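Local coordinates for protein delta-aminolevulinic acid dehydratase (PDB 3OBK) that catalyses the condensation of two molecules of 5-aminolevulinic acid to porphobilinogen, a shared early step in the biosynthesis of haem and other tetrapyrroles, at residues Leu92-Val96 with Phe222-Leu226; Lys101-Glu107 with Leu137-Ser142; Phe218-Phe222 with Val292-Met298; Val129-Val135 with Ala177-Ser183. All blocks are in the same frame, centred on the assembly; numbering follows the deposited sequence.

Contact 1. Residues Leu92-Val96 with Phe222-Leu226; sequences LFPKV and FRDAL. With PBG (3-[5-(aminomethyl)-4-(carboxymethyl)-1H-pyrrol-3-yl]propanoic acid), chain L.
Phe-93 and Phe-222 form a T-shaped stack, the tight part of this contact. Phe-222 presents its edge, with CE2 standing over the centre of the Phe-93 ring and 3.6 Å from Phe-93 CD1; the two planes are 86° apart. What carries the Phe-222 ring across to the strand is its first torsion, which sets CG opposite the backbone N (chi1 175°). Its faces are used as well: the pyrrole of porphobilinogen lies over one, with PBG C2A 3.3 Å from Phe-222 CE1, and Leu-226 CD1 sits above the rim of the other. In the TIM barrel of this family, strand 89-95 is one of the parallel barrel strands and helix 220-226 is a short helix following strand 206-213, and both rings line the product pocket. One residue along that helix, Arg-223 turns the edge of its guanidinium to the carboxymethyl arm, where Arg-223 NH2 donates to PBG O2A at 2.6 Å and NE adds a weak bond to the same oxygen. Packing is looser at Lys-95. Leu-226 CG leans on Pro-94 O at 3.7 Å, but Lys-95, partly exposed, merely brushes past, its CD 3.9 Å from Leu-226 O before the end of the chain leads away. Here a water accepts from Val-96 N at 2.7 Å and lies 3.1 Å from Leu-226 O.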
# COMPACT_ATOMS: atom_id res chain seq x y z
N LEU A 92 26.93 -17.85 23.66
CA LEU A 92 27.38 -18.69 24.79
C LEU A 92 26.36 -18.85 25.90
O LEU A 92 25.86 -17.88 26.46
CB LEU A 92 28.65 -18.11 25.43
CG LEU A 92 29.78 -17.64 24.53
CD1 LEU A 92 30.83 -17.09 25.46
CD2 LEU A 92 30.32 -18.76 23.65
N PHE A 93 26.11 -20.09 26.26
CA PHE A 93 25.18 -20.41 27.31
C PHE A 93 25.92 -21.16 28.41
O PHE A 93 26.72 -22.04 28.12
CB PHE A 93 24.08 -21.29 26.74
CG PHE A 93 23.26 -20.64 25.67
CD1 PHE A 93 22.24 -19.76 26.00
CD2 PHE A 93 23.43 -20.98 24.35
CE1 PHE A 93 21.45 -19.20 25.01
CE2 PHE A 93 22.64 -20.46 23.37
CZ PHE A 93 21.66 -19.57 23.68
N PRO A 94 25.70 -20.81 29.68
CA PRO A 94 26.33 -21.53 30.79
C PRO A 94 25.43 -22.58 31.44
O PRO A 94 24.29 -22.29 31.79
CB PRO A 94 26.61 -20.43 31.79
CG PRO A 94 25.51 -19.46 31.58
CD PRO A 94 25.08 -19.56 30.13
N LYS A 95 25.94 -23.79 31.59
CA LYS A 95 25.36 -24.77 32.51
C LYS A 95 25.95 -24.46 33.88
O LYS A 95 27.13 -24.68 34.11
CB LYS A 95 25.62 -26.22 32.03
CG LYS A 95 25.87 -27.31 33.09
CD LYS A 95 24.71 -27.57 34.03
CE LYS A 95 24.83 -28.96 34.77
NZ LYS A 95 26.10 -29.20 35.58
N VAL A 96 25.13 -23.93 34.77
CA VAL A 96 25.54 -23.50 36.11
C VAL A 96 25.33 -24.64 37.11
O VAL A 96 24.38 -25.42 37.00
CB VAL A 96 24.71 -22.24 36.52
CG1 VAL A 96 24.92 -21.84 37.96
CG2 VAL A 96 24.99 -21.05 35.55
N PHE A 222 17.58 -27.99 24.62
CA PHE A 222 18.32 -26.90 25.25
C PHE A 222 18.21 -26.99 26.81
O PHE A 222 19.22 -26.89 27.53
CB PHE A 222 17.82 -25.56 24.72
CG PHE A 222 18.44 -24.34 25.40
CD1 PHE A 222 17.93 -23.86 26.60
CD2 PHE A 222 19.49 -23.65 24.79
CE1 PHE A 222 18.46 -22.74 27.20
CE2 PHE A 222 20.04 -22.52 25.35
CZ PHE A 222 19.56 -22.07 26.57
N ARG A 223 16.99 -27.20 27.32
CA ARG A 223 16.78 -27.28 28.75
C ARG A 223 17.42 -28.52 29.37
O ARG A 223 17.73 -28.53 30.56
CB ARG A 223 15.29 -27.21 29.06
CG ARG A 223 14.68 -25.84 28.74
CD ARG A 223 13.18 -25.86 28.84
NE ARG A 223 12.55 -24.60 28.41
CZ ARG A 223 11.26 -24.48 28.11
NH1 ARG A 223 10.44 -25.54 28.18
NH2 ARG A 223 10.76 -23.32 27.72
N ASP A 224 17.63 -29.58 28.59
CA ASP A 224 18.44 -30.70 29.07
C ASP A 224 19.88 -30.23 29.20
O ASP A 224 20.54 -30.54 30.20
CB ASP A 224 18.37 -31.90 28.13
CG ASP A 224 16.96 -32.50 28.01
OD1 ASP A 224 16.14 -32.31 28.94
OD2 ASP A 224 16.68 -33.17 26.98
N ALA A 225 20.37 -29.47 28.21
CA ALA A 225 21.76 -29.01 28.19
C ALA A 225 22.13 -28.18 29.42
O ALA A 225 23.20 -28.39 30.03
CB ALA A 225 22.08 -28.24 26.92
N LEU A 226 21.23 -27.26 29.79
CA LEU A 226 21.44 -26.40 30.98
C LEU A 226 20.87 -26.95 32.29
O LEU A 226 21.09 -26.37 33.36
CB LEU A 226 20.84 -25.03 30.73
CG LEU A 226 21.66 -24.05 29.93
CD1 LEU A 226 22.15 -24.72 28.67
CD2 LEU A 226 20.87 -22.76 29.64
CHA PBG L . 16.54 -18.96 27.85
C1A PBG L . 16.78 -19.59 26.52
C2A PBG L . 16.12 -20.69 25.99
C3A PBG L . 16.67 -20.91 24.74
C4A PBG L . 17.59 -19.90 24.52
NA PBG L . 17.66 -19.13 25.61
C5A PBG L . 15.12 -21.61 26.67
C6A PBG L . 13.80 -21.04 26.97
O1A PBG L . 13.71 -19.79 27.00
O2A PBG L . 12.85 -21.80 27.28
C7A PBG L . 16.33 -22.03 23.84
C8A PBG L . 17.24 -22.27 22.69
C9A PBG L . 17.11 -23.54 21.96
O3A PBG L . 18.09 -23.92 21.31
O4A PBG L . 16.22 -24.37 22.17
N1 PBG L . 16.03 -17.63 27.88
O HOH W 1 22.49 -23.64 34.07

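Contact 2. Residues Lys101-Glu107 with Leu137-Ser142. With PBG (3-[5-(aminomethyl)-4-(carboxymethyl)-1H-pyrrol-3-yl]propanoic acid), chain L.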
# COMPACT_ATOMS: atom_id res chain seq x y z
N LYS A 101 22.40 -21.72 41.73
CA LYS A 101 21.08 -21.24 41.32
C LYS A 101 20.28 -20.76 42.53
O LYS A 101 20.55 -21.15 43.66
CB LYS A 101 20.33 -22.34 40.58
CG LYS A 101 21.03 -22.85 39.31
CD LYS A 101 20.24 -23.96 38.66
CE LYS A 101 20.77 -24.31 37.27
NZ LYS A 101 19.97 -25.39 36.61
N SER A 102 19.30 -19.90 42.30
CA SER A 102 18.45 -19.35 43.35
C SER A 102 17.25 -18.66 42.72
O SER A 102 17.18 -18.51 41.50
CB SER A 102 19.21 -18.33 44.18
OG SER A 102 19.48 -17.19 43.40
N VAL A 103 16.30 -18.24 43.55
CA VAL A 103 15.09 -17.59 43.06
C VAL A 103 15.42 -16.22 42.44
O VAL A 103 14.91 -15.91 41.39
CB VAL A 103 13.97 -17.43 44.14
CG1 VAL A 103 12.71 -16.82 43.50
CG2 VAL A 103 13.62 -18.76 44.77
N MET A 104 16.29 -15.43 43.07
CA MET A 104 16.65 -14.11 42.51
C MET A 104 17.65 -14.21 41.35
O MET A 104 17.86 -13.24 40.61
CB MET A 104 17.22 -13.18 43.59
CG MET A 104 16.21 -12.71 44.64
SD MET A 104 14.83 -11.74 44.00
CE MET A 104 15.71 -10.37 43.26
N ALA A 105 18.27 -15.38 41.22
CA ALA A 105 19.20 -15.67 40.15
C ALA A 105 20.38 -14.69 40.14
O ALA A 105 20.85 -14.32 39.08
CB ALA A 105 18.47 -15.72 38.82
N GLU A 106 20.87 -14.31 41.32
CA GLU A 106 21.98 -13.34 41.46
C GLU A 106 23.34 -13.79 40.89
O GLU A 106 24.20 -12.95 40.61
CB GLU A 106 22.15 -12.84 42.92
CG GLU A 106 22.71 -13.84 43.96
CD GLU A 106 21.68 -14.83 44.49
OE1 GLU A 106 20.46 -14.64 44.29
OE2 GLU A 106 22.11 -15.83 45.11
N GLU A 107 23.54 -15.09 40.71
CA GLU A 107 24.74 -15.56 40.01
C GLU A 107 24.83 -15.01 38.57
O GLU A 107 25.91 -14.98 37.99
CB GLU A 107 24.79 -17.09 40.05
CG GLU A 107 26.02 -17.76 39.40
CD GLU A 107 27.40 -17.37 39.97
OE1 GLU A 107 27.51 -16.92 41.15
OE2 GLU A 107 28.38 -17.53 39.19
N LEU A 137 17.29 -15.13 33.22
CA LEU A 137 17.67 -15.68 34.51
C LEU A 137 17.55 -17.18 34.53
O LEU A 137 17.91 -17.79 35.49
CB LEU A 137 16.81 -15.10 35.62
CG LEU A 137 16.83 -13.58 35.71
CD1 LEU A 137 16.00 -13.13 36.91
CD2 LEU A 137 18.23 -13.04 35.81
N ASP A 138 17.03 -17.80 33.48
CA ASP A 138 16.68 -19.20 33.66
C ASP A 138 17.86 -20.11 33.88
O ASP A 138 17.72 -21.09 34.57
CB ASP A 138 15.71 -19.78 32.61
CG ASP A 138 15.97 -19.34 31.20
OD1 ASP A 138 16.28 -18.16 30.94
OD2 ASP A 138 15.76 -20.21 30.32
N PRO A 139 19.03 -19.79 33.32
CA PRO A 139 20.14 -20.69 33.60
C PRO A 139 20.58 -20.62 35.04
O PRO A 139 21.33 -21.46 35.50
CB PRO A 139 21.27 -20.20 32.67
CG PRO A 139 20.60 -19.35 31.60
CD PRO A 139 19.33 -18.83 32.23
N TYR A 140 20.16 -19.58 35.74
CA TYR A 140 20.57 -19.34 37.12
C TYR A 140 19.42 -19.48 38.09
O TYR A 140 19.62 -19.31 39.28
CB TYR A 140 21.11 -17.93 37.24
CG TYR A 140 22.21 -17.65 36.25
CD1 TYR A 140 23.54 -17.92 36.56
CD2 TYR A 140 21.92 -17.12 34.99
CE1 TYR A 140 24.53 -17.64 35.67
CE2 TYR A 140 22.91 -16.87 34.09
CZ TYR A 140 24.20 -17.13 34.44
OH TYR A 140 25.19 -16.87 33.53
N SER A 141 18.24 -19.77 37.58
CA SER A 141 17.04 -19.77 38.40
C SER A 141 16.75 -21.17 38.90
O SER A 141 16.74 -22.12 38.13
CB SER A 141 15.84 -19.26 37.59
OG SER A 141 14.63 -19.64 38.20
N SER A 142 16.50 -21.28 40.19
CA SER A 142 16.16 -22.58 40.79
C SER A 142 14.76 -23.01 40.42
O SER A 142 14.33 -24.12 40.77
CB SER A 142 16.31 -22.54 42.33
OG SER A 142 15.71 -21.42 42.95
CHA PBG L . 16.54 -18.96 27.85
C1A PBG L . 16.78 -19.59 26.52
C2A PBG L . 16.12 -20.69 25.99
C3A PBG L . 16.67 -20.91 24.74
C4A PBG L . 17.59 -19.90 24.52
NA PBG L . 17.66 -19.13 25.61
C5A PBG L . 15.12 -21.61 26.67
C6A PBG L . 13.80 -21.04 26.97
O1A PBG L . 13.71 -19.79 27.00
O2A PBG L . 12.85 -21.80 27.28
C7A PBG L . 16.33 -22.03 23.84
C8A PBG L . 17.24 -22.27 22.69
C9A PBG L . 17.11 -23.54 21.96
O3A PBG L . 18.09 -23.92 21.31
O4A PBG L . 16.22 -24.37 22.17
N1 PBG L . 16.03 -17.63 27.88
O HOH W 2 17.79 -23.35 35.99
O HOH W 3 13.42 -17.51 39.08
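Lys-101 has CG opposite its carbonyl carbon (chi1 -60°) and is fully extended beyond it, which lays its aliphatic chain alongside the backbone of Pro-139 to Ser-141; Lys-101 CE ends 3.4 Å from Pro-139 O. At the tip, NZ donates to a water that in turn donates to Asp-138 O and Ser-141 O, tying three groups to one point. Ala-105 owes its place to a left-handed backbone conformation (phi 58°, psi 39°) that turns its methyl inward, and Ala-105 CB packs 3.7 Å from Leu-137 CB and 3.8 Å from Tyr-140 CB. Both segments belong to loops that follow barrel strands, 89-95 and 130-135, at the end of the TIM barrel where the product binds. They are joined by a single beta bridge between Ser-102 and Ser-141: Ser-102 N donates to Tyr-140 O at 3.1 Å, and Ser-142 N donates to Ser-102 O at 3.1 Å, the latter from well above the carbonyl plane. Ser-102 OG meanwhile donates to Glu-106 OE1, bracing its own turn. At the far end of 101-107, Glu-107 crosses Tyr-140 at about a right angle, its CG 3.8 Å from Tyr-140 CD1, while its OE1 is hydrogen-bonded to Asn-110. On the pocket side, Asp-138 OD1 accepts a weak and somewhat doubtful hydrogen bond from the amino group of porphobilinogen, N1, at 3.1 Å.

Contact 3. Residues Phe218-Phe222 with Val292-Met298. With PBG (3-[5-(aminomethyl)-4-(carboxymethyl)-1H-pyrrol-3-yl]propanoic acid), chain L.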
# COMPACT_ATOMS: atom_id res chain seq x y z
N PHE A 218 9.66 -26.81 21.37
CA PHE A 218 10.90 -27.23 20.73
C PHE A 218 12.18 -26.83 21.48
O PHE A 218 13.27 -27.00 20.92
CB PHE A 218 11.00 -26.64 19.32
CG PHE A 218 10.05 -27.25 18.35
CD1 PHE A 218 10.35 -28.46 17.77
CD2 PHE A 218 8.87 -26.61 18.03
CE1 PHE A 218 9.48 -29.03 16.87
CE2 PHE A 218 8.00 -27.16 17.16
CZ PHE A 218 8.29 -28.38 16.57
N TYR A 219 12.06 -26.31 22.70
CA TYR A 219 13.22 -25.90 23.50
C TYR A 219 13.72 -26.98 24.44
O TYR A 219 14.61 -26.74 25.27
CB TYR A 219 12.88 -24.70 24.39
CG TYR A 219 12.35 -23.46 23.70
CD1 TYR A 219 12.94 -22.98 22.57
CD2 TYR A 219 11.31 -22.76 24.25
CE1 TYR A 219 12.47 -21.84 21.96
CE2 TYR A 219 10.84 -21.61 23.67
CZ TYR A 219 11.41 -21.15 22.52
OH TYR A 219 10.93 -20.02 21.94
N GLY A 220 13.16 -28.17 24.35
CA GLY A 220 13.43 -29.20 25.36
C GLY A 220 14.89 -29.59 25.49
O GLY A 220 15.41 -29.65 26.60
N PRO A 221 15.54 -29.92 24.36
CA PRO A 221 16.94 -30.34 24.44
C PRO A 221 17.87 -29.25 24.95
O PRO A 221 18.82 -29.55 25.66
CB PRO A 221 17.27 -30.75 22.99
CG PRO A 221 15.94 -31.13 22.41
CD PRO A 221 14.94 -30.23 23.05
N PHE A 222 17.58 -27.99 24.62
CA PHE A 222 18.32 -26.90 25.25
C PHE A 222 18.21 -26.99 26.81
O PHE A 222 19.22 -26.89 27.53
CB PHE A 222 17.82 -25.56 24.72
CG PHE A 222 18.44 -24.34 25.40
CD1 PHE A 222 17.93 -23.86 26.60
CD2 PHE A 222 19.49 -23.65 24.79
CE1 PHE A 222 18.46 -22.74 27.20
CE2 PHE A 222 20.04 -22.52 25.35
CZ PHE A 222 19.56 -22.07 26.57
N VAL A 292 16.35 -23.87 16.60
CA VAL A 292 16.49 -24.22 18.01
C VAL A 292 16.77 -25.69 18.25
O VAL A 292 16.58 -26.53 17.37
CB VAL A 292 15.24 -23.85 18.81
CG1 VAL A 292 14.87 -22.40 18.59
CG2 VAL A 292 14.07 -24.78 18.49
N SER A 293 17.20 -25.99 19.48
CA SER A 293 17.65 -27.31 19.87
C SER A 293 16.71 -28.42 19.40
O SER A 293 17.14 -29.45 18.92
CB SER A 293 17.77 -27.36 21.38
OG SER A 293 16.51 -27.17 22.01
N GLY A 294 15.43 -28.20 19.55
CA GLY A 294 14.45 -29.21 19.17
C GLY A 294 14.46 -29.46 17.68
O GLY A 294 14.35 -30.60 17.24
N GLU A 295 14.58 -28.39 16.91
CA GLU A 295 14.70 -28.49 15.46
C GLU A 295 15.96 -29.27 15.08
O GLU A 295 15.90 -30.08 14.18
CB GLU A 295 14.71 -27.11 14.83
CG GLU A 295 13.44 -26.27 15.07
CD GLU A 295 13.53 -24.92 14.43
OE1 GLU A 295 13.44 -24.87 13.17
OE2 GLU A 295 13.75 -23.92 15.19
N TYR A 296 17.06 -29.01 15.78
CA TYR A 296 18.33 -29.71 15.60
C TYR A 296 18.20 -31.20 15.87
O TYR A 296 18.65 -32.02 15.09
CB TYR A 296 19.39 -29.10 16.56
CG TYR A 296 20.76 -29.76 16.50
CD1 TYR A 296 21.68 -29.41 15.50
CD2 TYR A 296 21.13 -30.72 17.43
CE1 TYR A 296 22.96 -30.01 15.45
CE2 TYR A 296 22.37 -31.30 17.40
CZ TYR A 296 23.29 -30.96 16.40
OH TYR A 296 24.52 -31.58 16.38
N ALA A 297 17.54 -31.53 16.96
CA ALA A 297 17.31 -32.93 17.36
C ALA A 297 16.52 -33.68 16.29
O ALA A 297 16.84 -34.82 15.95
CB ALA A 297 16.59 -32.98 18.69
N MET A 298 15.50 -33.03 15.74
CA MET A 298 14.69 -33.68 14.72
C MET A 298 15.53 -34.12 13.51
O MET A 298 15.41 -35.24 13.01
CB MET A 298 13.55 -32.77 14.30
CG MET A 298 12.36 -32.83 15.25
SD MET A 298 11.11 -31.55 14.92
CE MET A 298 10.62 -31.99 13.26
CHA PBG L . 16.54 -18.96 27.85
C1A PBG L . 16.78 -19.59 26.52
C2A PBG L . 16.12 -20.69 25.99
C3A PBG L . 16.67 -20.91 24.74
C4A PBG L . 17.59 -19.90 24.52
NA PBG L . 17.66 -19.13 25.61
C5A PBG L . 15.12 -21.61 26.67
C6A PBG L . 13.80 -21.04 26.97
O1A PBG L . 13.71 -19.79 27.00
O2A PBG L . 12.85 -21.80 27.28
C7A PBG L . 16.33 -22.03 23.84
C8A PBG L . 17.24 -22.27 22.69
C9A PBG L . 17.11 -23.54 21.96
O3A PBG L . 18.09 -23.92 21.31
O4A PBG L . 16.22 -24.37 22.17
N1 PBG L . 16.03 -17.63 27.88
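Ser-293 and Phe-222 come together at the first turns of two helices, 293-305 and 220-226, which follow barrel strands of the TIM fold and receive the propanoate arm of porphobilinogen. Ser-293 grips both carboxylate oxygens: its backbone N donates to PBG O3A at 2.9 Å, and its OG to PBG O4A at 2.8 Å. The same hydroxyl accepts a weak bond from Phe-222 N, 2.9 Å from Ser-293 OG. It can serve both because chi1 of 63° tucks OG between its backbone N and carbonyl carbon. The helix start may further stabilise the bound anion. One shell out, Gly-294 N makes a weak bond to Phe-218 O at 2.8 Å, a close backbone approach with no side chain in between. Val-292 CG2 fills in against Phe-218 CB at 3.7 Å. Val-292 N, just ahead of the helix, donates almost straight (172°) to Glu-295 OE2, a carboxylate that Gly-269 and Leu-270 also hold by their backbone N-H groups. Farthest from the ligand, the contact borders the second subunit, whose own Met-298 packs on Met-298 here. This methionine makes a Met-aromatic contact, its SD meeting the edge of the Phe-218 ring 3.6 Å from CE1.

Contact 4. Residues Val129-Val135 with Ala177-Ser183. With PBG (3-[5-(aminomethyl)-4-(carboxymethyl)-1H-pyrrol-3-yl]propanoic acid), chain L.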
# COMPACT_ATOMS: atom_id res chain seq x y z
N VAL A 129 37.02 -12.06 17.99
CA VAL A 129 35.85 -12.95 17.93
C VAL A 129 34.58 -12.15 18.23
O VAL A 129 34.61 -11.24 19.04
CB VAL A 129 35.97 -14.18 18.93
CG1 VAL A 129 35.87 -13.73 20.41
CG2 VAL A 129 34.94 -15.29 18.63
N LEU A 130 33.48 -12.49 17.57
CA LEU A 130 32.18 -11.89 17.92
C LEU A 130 31.38 -12.74 18.95
O LEU A 130 30.97 -13.85 18.65
CB LEU A 130 31.37 -11.68 16.64
CG LEU A 130 30.27 -10.63 16.74
CD1 LEU A 130 30.90 -9.26 16.91
CD2 LEU A 130 29.37 -10.69 15.50
N LEU A 131 31.19 -12.22 20.15
CA LEU A 131 30.49 -12.96 21.22
C LEU A 131 29.13 -12.37 21.56
O LEU A 131 29.00 -11.19 21.78
CB LEU A 131 31.35 -13.03 22.48
CG LEU A 131 32.76 -13.57 22.30
CD1 LEU A 131 33.48 -13.64 23.65
CD2 LEU A 131 32.76 -14.93 21.58
N LEU A 132 28.12 -13.23 21.61
CA LEU A 132 26.76 -12.84 21.93
C LEU A 132 26.37 -13.64 23.16
O LEU A 132 26.34 -14.86 23.11
CB LEU A 132 25.81 -13.21 20.77
CG LEU A 132 25.84 -12.50 19.40
CD1 LEU A 132 27.28 -12.40 18.84
CD2 LEU A 132 24.89 -13.24 18.39
N ALA A 133 26.07 -12.96 24.26
CA ALA A 133 25.75 -13.62 25.53
C ALA A 133 24.26 -13.49 25.77
O ALA A 133 23.70 -12.43 25.57
CB ALA A 133 26.52 -12.99 26.65
N ASP A 134 23.61 -14.56 26.20
CA ASP A 134 22.20 -14.49 26.50
C ASP A 134 21.97 -13.63 27.76
O ASP A 134 22.85 -13.53 28.62
CB ASP A 134 21.68 -15.91 26.70
CG ASP A 134 20.18 -15.97 26.82
OD1 ASP A 134 19.50 -16.26 25.79
OD2 ASP A 134 19.69 -15.73 27.95
N VAL A 135 20.80 -12.98 27.82
CA VAL A 135 20.35 -12.29 29.04
C VAL A 135 18.98 -12.86 29.41
O VAL A 135 18.06 -12.88 28.60
CB VAL A 135 20.30 -10.77 28.87
CG1 VAL A 135 19.62 -10.09 30.09
CG2 VAL A 135 21.71 -10.22 28.63
N ALA A 177 31.53 -9.07 26.23
CA ALA A 177 30.48 -9.42 25.28
C ALA A 177 30.23 -8.32 24.27
O ALA A 177 30.09 -7.16 24.64
CB ALA A 177 29.21 -9.73 26.02
N ASP A 178 30.15 -8.69 22.99
CA ASP A 178 29.93 -7.73 21.91
C ASP A 178 28.46 -7.36 21.79
O ASP A 178 28.12 -6.19 21.54
CB ASP A 178 30.42 -8.29 20.59
CG ASP A 178 31.92 -8.52 20.59
OD1 ASP A 178 32.66 -7.52 20.45
OD2 ASP A 178 32.35 -9.68 20.74
N MET A 179 27.62 -8.38 21.97
CA MET A 179 26.18 -8.24 21.98
C MET A 179 25.61 -8.90 23.23
O MET A 179 26.01 -10.00 23.58
CB MET A 179 25.54 -8.98 20.78
CG MET A 179 26.02 -8.65 19.37
SD MET A 179 24.74 -9.04 18.06
CE MET A 179 23.52 -7.80 18.49
N VAL A 180 24.64 -8.26 23.87
CA VAL A 180 23.79 -8.97 24.83
C VAL A 180 22.48 -9.30 24.11
O VAL A 180 21.98 -8.52 23.32
CB VAL A 180 23.59 -8.18 26.14
CG1 VAL A 180 24.96 -7.90 26.81
CG2 VAL A 180 22.86 -6.88 25.89
N CYS A 181 21.94 -10.49 24.40
CA CYS A 181 20.76 -11.03 23.71
C CYS A 181 19.67 -11.39 24.70
O CYS A 181 19.63 -12.53 25.17
CB CYS A 181 21.18 -12.26 22.93
SG CYS A 181 22.63 -11.95 21.89
N PRO A 182 18.79 -10.43 25.04
CA PRO A 182 17.80 -10.72 26.05
C PRO A 182 16.70 -11.62 25.53
O PRO A 182 15.92 -11.20 24.69
CB PRO A 182 17.25 -9.34 26.46
CG PRO A 182 18.05 -8.31 25.71
CD PRO A 182 18.89 -9.00 24.70
N SER A 183 16.62 -12.83 26.08
CA SER A 183 15.67 -13.84 25.63
C SER A 183 14.53 -14.04 26.62
O SER A 183 13.80 -15.03 26.54
CB SER A 183 16.39 -15.16 25.45
OG SER A 183 16.93 -15.58 26.68
CHA PBG L . 16.54 -18.96 27.85
C1A PBG L . 16.78 -19.59 26.52
C2A PBG L . 16.12 -20.69 25.99
C3A PBG L . 16.67 -20.91 24.74
C4A PBG L . 17.59 -19.90 24.52
NA PBG L . 17.66 -19.13 25.61
C5A PBG L . 15.12 -21.61 26.67
C6A PBG L . 13.80 -21.04 26.97
O1A PBG L . 13.71 -19.79 27.00
O2A PBG L . 12.85 -21.80 27.28
C7A PBG L . 16.33 -22.03 23.84
C8A PBG L . 17.24 -22.27 22.69
C9A PBG L . 17.11 -23.54 21.96
O3A PBG L . 18.09 -23.92 21.31
O4A PBG L . 16.22 -24.37 22.17
N1 PBG L . 16.03 -17.63 27.88
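Leu-132 to Val-135 pair in parallel with Met-179 to Pro-182, and backbone bonds extend the ladder to Asp-178 and Ser-183. Leu-131 O takes two donors, Met-179 N at 3.1 Å and Asp-178 N at 3.0 Å, after which Ala-133 and Val-135 each give and receive one, the last being Ser-183 N to Val-135 O.

Side-chain polar bonds close both ends. At the start, Asp-178 OD2 accepts from Leu-131 N at 2.9 Å, nearly straight at 173° and on the anti side of the carboxylate; Lys-123 forms a salt bridge to the same oxygen. At the pocket end, Ser-183 OG donates to the syn lone pair of Asp-134 OD1 at 2.8 Å. That hydroxyl also accepts from the amino group of porphobilinogen, though PBG N1 is modelled so close that the exact length is doubtful, while the pyrrole PBG NA makes a weak bond to Asp-134 OD1. Asp-134 reaches this spot because its CG lies opposite the backbone N (chi1 -172°).

Apolar contacts divide by face. Leu-132 and Met-179 lie side by side, and Leu-132 CB meets Cys-181 SG at 3.6 Å; on the other face Val-135 CG2 packs on Val-180 CB at 3.7 Å.

In the TIM barrel these strands are joined through helix 158-175 as a beta-alpha-beta crossover. Ala-133 and Val-135 pack under that helix, while strands 89-95 and 206-213 flank the pair.

All four contacts surround one porphobilinogen at the mouth of the TIM barrel. Contact 1 is central: its centre lies about 12 Å from that of contact 3, with which it shares Phe-222 and helix 220-226, about 13 Å from contact 2 and about 15 Å from contact 4. Strands 89-95 and 130-135 are sheet neighbours, linking contacts 1 and 4 directly. Contacts 2 and 3 stand farthest apart, about 22 Å between centres. Along the chain, contacts 2 and 4 interlock, their segments alternating between the two halves of contact 1, and contact 3 closes last, at 292-298. Loops and strand ends far apart in sequence thus meet around one ligand.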